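Local coordinates for fatty acid CoA ligase (Marinactinospora thermotolerans, PDB 6SQ8), which belongs to the ANL superfamily of AMP-binding enzymes and binds adenosine monophosphate and 1-ethanoyl-9H-pyrido[3,4-b]indole-3-carboxylic acid, at residues 292-297 / 308-313. Sequence-based numbering, arbitrary orientation.
With AMP (adenosine monophosphate), chain G; EQ2 (1-ethanoyl-9~{H}-pyrido[3,4-b]indole-3-carboxylic acid), chain F.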
loop_
_atom_site.group_PDB
_atom_site.type_symbol
_atom_site.label_atom_id
_atom_site.label_comp_id
_atom_site.label_asym_id
_atom_site.label_seq_id
_atom_site.Cartn_x
_atom_site.Cartn_y
_atom_site.Cartn_z
ATOM N N VAL A 292 -3.410 19.888 3.160
ATOM C CA VAL A 292 -4.200 18.712 2.873
ATOM C C VAL A 292 -3.320 17.460 2.833
ATOM O O VAL A 292 -3.846 16.375 2.717
ATOM C CB VAL A 292 -4.987 18.893 1.566
ATOM C CG1 VAL A 292 -5.925 20.072 1.656
ATOM C CG2 VAL A 292 -4.093 19.057 0.359
ATOM N N LEU A 293 -2.008 17.596 2.981
ATOM C CA LEU A 293 -1.088 16.489 2.829
ATOM C C LEU A 293 -1.125 15.613 4.076
ATOM O O LEU A 293 -0.974 16.104 5.179
ATOM C CB LEU A 293 0.330 17.015 2.600
ATOM C CG LEU A 293 1.014 16.453 1.363
ATOM C CD1 LEU A 293 0.281 16.888 0.121
ATOM C CD2 LEU A 293 2.455 16.890 1.288
ATOM N N MET A 294 -1.312 14.310 3.862
ATOM C CA MET A 294 -1.228 13.315 4.907
ATOM C C MET A 294 -0.458 12.091 4.387
ATOM O O MET A 294 -0.788 11.532 3.328
ATOM C CB MET A 294 -2.623 12.873 5.347
ATOM C CG MET A 294 -2.602 11.673 6.276
ATOM S SD MET A 294 -4.189 11.337 7.060
ATOM C CE MET A 294 -4.146 12.486 8.431
ATOM N N GLN A 295 0.522 11.646 5.181
ATOM C CA GLN A 295 1.244 10.432 4.906
ATOM C C GLN A 295 0.608 9.295 5.724
ATOM O O GLN A 295 0.083 9.528 6.807
ATOM C CB GLN A 295 2.729 10.629 5.210
ATOM C CG GLN A 295 3.640 9.659 4.472
ATOM C CD GLN A 295 5.062 9.730 4.956
ATOM O OE1 GLN A 295 5.486 8.850 5.687
ATOM N NE2 GLN A 295 5.777 10.796 4.602
ATOM N N ASN A 296 0.649 8.082 5.159
ATOM C CA ASN A 296 0.209 6.853 5.786
ATOM C C ASN A 296 1.388 5.876 5.756
ATOM O O ASN A 296 2.082 5.768 4.750
ATOM C CB ASN A 296 -1.002 6.239 5.071
ATOM C CG ASN A 296 -2.347 6.808 5.484
ATOM O OD1 ASN A 296 -2.425 7.821 6.196
ATOM N ND2 ASN A 296 -3.418 6.186 5.011
ATOM N N TYR A 297 1.589 5.159 6.859
ATOM C CA TYR A 297 2.543 4.071 6.956
ATOM C C TYR A 297 1.789 2.817 7.399
ATOM O O TYR A 297 1.043 2.829 8.370
ATOM C CB TYR A 297 3.664 4.445 7.928
ATOM C CG TYR A 297 4.482 3.308 8.497
ATOM C CD1 TYR A 297 5.092 2.373 7.670
ATOM C CD2 TYR A 297 4.686 3.192 9.871
ATOM C CE1 TYR A 297 5.874 1.350 8.189
ATOM C CE2 TYR A 297 5.466 2.179 10.405
ATOM C CZ TYR A 297 6.068 1.259 9.559
ATOM O OH TYR A 297 6.833 0.266 10.084
ATOM N N LEU A 308 0.994 10.960 9.248
ATOM C CA LEU A 308 1.574 12.275 9.396
ATOM C C LEU A 308 0.549 13.276 8.858
ATOM O O LEU A 308 0.197 13.204 7.676
ATOM C CB LEU A 308 2.889 12.310 8.609
ATOM C CG LEU A 308 3.804 13.504 8.861
ATOM C CD1 LEU A 308 4.478 13.420 10.215
ATOM C CD2 LEU A 308 4.867 13.607 7.780
ATOM N N THR A 309 0.070 14.168 9.741
ATOM C CA THR A 309 -1.048 15.068 9.438
ATOM C C THR A 309 -0.563 16.243 8.589
ATOM O O THR A 309 0.636 16.485 8.457
ATOM C CB THR A 309 -1.689 15.638 10.709
ATOM O OG1 THR A 309 -0.788 16.596 11.289
ATOM C CG2 THR A 309 -2.060 14.549 11.703
ATOM N N PRO A 310 -1.480 17.026 7.982
ATOM C CA PRO A 310 -1.074 18.234 7.261
ATOM C C PRO A 310 -0.351 19.263 8.144
ATOM O O PRO A 310 0.530 19.959 7.672
ATOM C CB PRO A 310 -2.391 18.793 6.719
ATOM C CG PRO A 310 -3.316 17.586 6.698
ATOM C CD PRO A 310 -2.921 16.754 7.892
ATOM N N ASP A 311 -0.709 19.338 9.423
ATOM C CA ASP A 311 -0.038 20.279 10.334
ATOM C C ASP A 311 1.347 19.733 10.698
ATOM O O ASP A 311 2.261 20.522 10.887
ATOM C CB ASP A 311 -0.836 20.551 11.607
ATOM C CG ASP A 311 -2.135 21.311 11.430
ATOM O OD1 ASP A 311 -2.369 21.873 10.337
ATOM O OD2 ASP A 311 -2.898 21.335 12.416
ATOM N N ASP A 312 1.495 18.401 10.804
ATOM C CA ASP A 312 2.802 17.772 11.022
ATOM C C ASP A 312 3.758 18.128 9.871
ATOM O O ASP A 312 4.943 18.302 10.100
ATOM C CB ASP A 312 2.712 16.241 11.125
ATOM C CG ASP A 312 1.956 15.685 12.325
ATOM O OD1 ASP A 312 1.998 16.332 13.381
ATOM O OD2 ASP A 312 1.372 14.575 12.187
ATOM N N HIS A 313 3.236 18.213 8.638
ATOM C CA HIS A 313 4.022 18.483 7.416
ATOM C C HIS A 313 4.565 19.923 7.384
ATOM O O HIS A 313 5.324 20.294 6.486
ATOM C CB HIS A 313 3.161 18.268 6.164
ATOM C CG HIS A 313 3.096 16.875 5.644
ATOM N ND1 HIS A 313 2.221 15.945 6.144
ATOM C CD2 HIS A 313 3.760 16.275 4.632
ATOM C CE1 HIS A 313 2.368 14.821 5.475
ATOM N NE2 HIS A 313 3.302 14.992 4.551
HETATM P P AMP G . 5.237 -4.505 2.269
HETATM O O1P AMP G . 3.824 -4.505 2.777
HETATM O O2P AMP G . 6.167 -5.509 2.966
HETATM O O3P AMP G . 5.261 -4.568 0.757
HETATM O "O5'" AMP G . 5.760 -2.997 2.648
HETATM C "C5'" AMP G . 6.091 -2.508 3.964
HETATM C "C4'" AMP G . 7.321 -1.606 3.960
HETATM O "O4'" AMP G . 7.192 -0.489 3.094
HETATM C "C3'" AMP G . 7.564 -0.989 5.309
HETATM O "O3'" AMP G . 8.424 -1.874 5.968
HETATM C "C2'" AMP G . 8.181 0.388 5.075
HETATM O "O2'" AMP G . 9.623 0.488 5.125
HETATM C "C1'" AMP G . 7.700 0.724 3.674
HETATM N N9 AMP G . 6.656 1.779 3.772
HETATM C C8 AMP G . 5.320 1.650 3.595
HETATM N N7 AMP G . 4.699 2.848 3.775
HETATM C C5 AMP G . 5.655 3.754 4.079
HETATM C C6 AMP G . 5.703 5.202 4.401
HETATM N N6 AMP G . 4.592 5.947 4.418
HETATM N N1 AMP G . 6.908 5.745 4.656
HETATM C C2 AMP G . 8.048 4.999 4.634
HETATM N N3 AMP G . 8.092 3.676 4.359
HETATM C C4 AMP G . 6.944 3.030 4.076
HETATM C C1 EQ2 F . -1.382 2.732 4.858
HETATM C C2 EQ2 F . -0.352 2.207 3.919
HETATM O O1 EQ2 F . 0.352 2.993 3.310
HETATM C C3 EQ2 F . -0.231 0.724 3.691
HETATM N N1 EQ2 F . 0.905 0.294 3.128
HETATM C C4 EQ2 F . 1.077 -1.012 2.870
HETATM C C5 EQ2 F . 2.365 -1.426 2.193
HETATM O O2 EQ2 F . 3.224 -0.546 1.967
HETATM O O3 EQ2 F . 2.443 -2.625 1.872
HETATM C C6 EQ2 F . 0.108 -1.964 3.160
HETATM C C7 EQ2 F . -1.076 -1.553 3.745
HETATM C C8 EQ2 F . -2.267 -2.224 4.193
HETATM C C9 EQ2 F . -2.703 -3.547 4.209
HETATM C C10 EQ2 F . -3.942 -3.835 4.738
HETATM C C11 EQ2 F . -4.757 -2.829 5.250
HETATM C C12 EQ2 F . -4.355 -1.514 5.263
HETATM C C13 EQ2 F . -3.103 -1.225 4.726
HETATM N N2 EQ2 F . -2.471 -0.002 4.606
HETATM C C14 EQ2 F . -1.251 -0.183 4.020
#
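Q295 and L308 form an antiparallel hydrogen-bonded pair between strand 293-299 and the end of strand 303-308. Q295 N donates to L308 O at 3.0 Å. L308 N returns a bond of 3.0 Å to Q295 O. Their CB atoms touch on one face of the sheet.

The tight part lies beside this pair, where the H313 imidazole is sandwiched. CB of L293 sits over the centre of one face, 4.0 Å from the ring centroid, a CH-pi contact. CD2 of L308 covers the opposite face near the rim. The ring's rotation is fixed at both nitrogens: ND1 donates to T309 O at 2.9 Å, nearly straight (170°), and NE2 bonds Y272 OH. The P310 ring packs on the L293 carbonyl. Helix 279-289 packs against L293 and H313.

The side at T309 and D312 is looser and partly exposed. D312 N donates to T309 OG1, an ST motif, and T309 N to D312 OD2.

Q295 CG is anti to the backbone N (chi1 -157°), and the chain runs extended to AMP. OE1 accepts from AMP N6 at 3.3 Å, while NE2 bonds Y272 OH. Y272 thus links the Q295 amide to the H313 ring, so this buried packing probably helps hold the amide toward AMP.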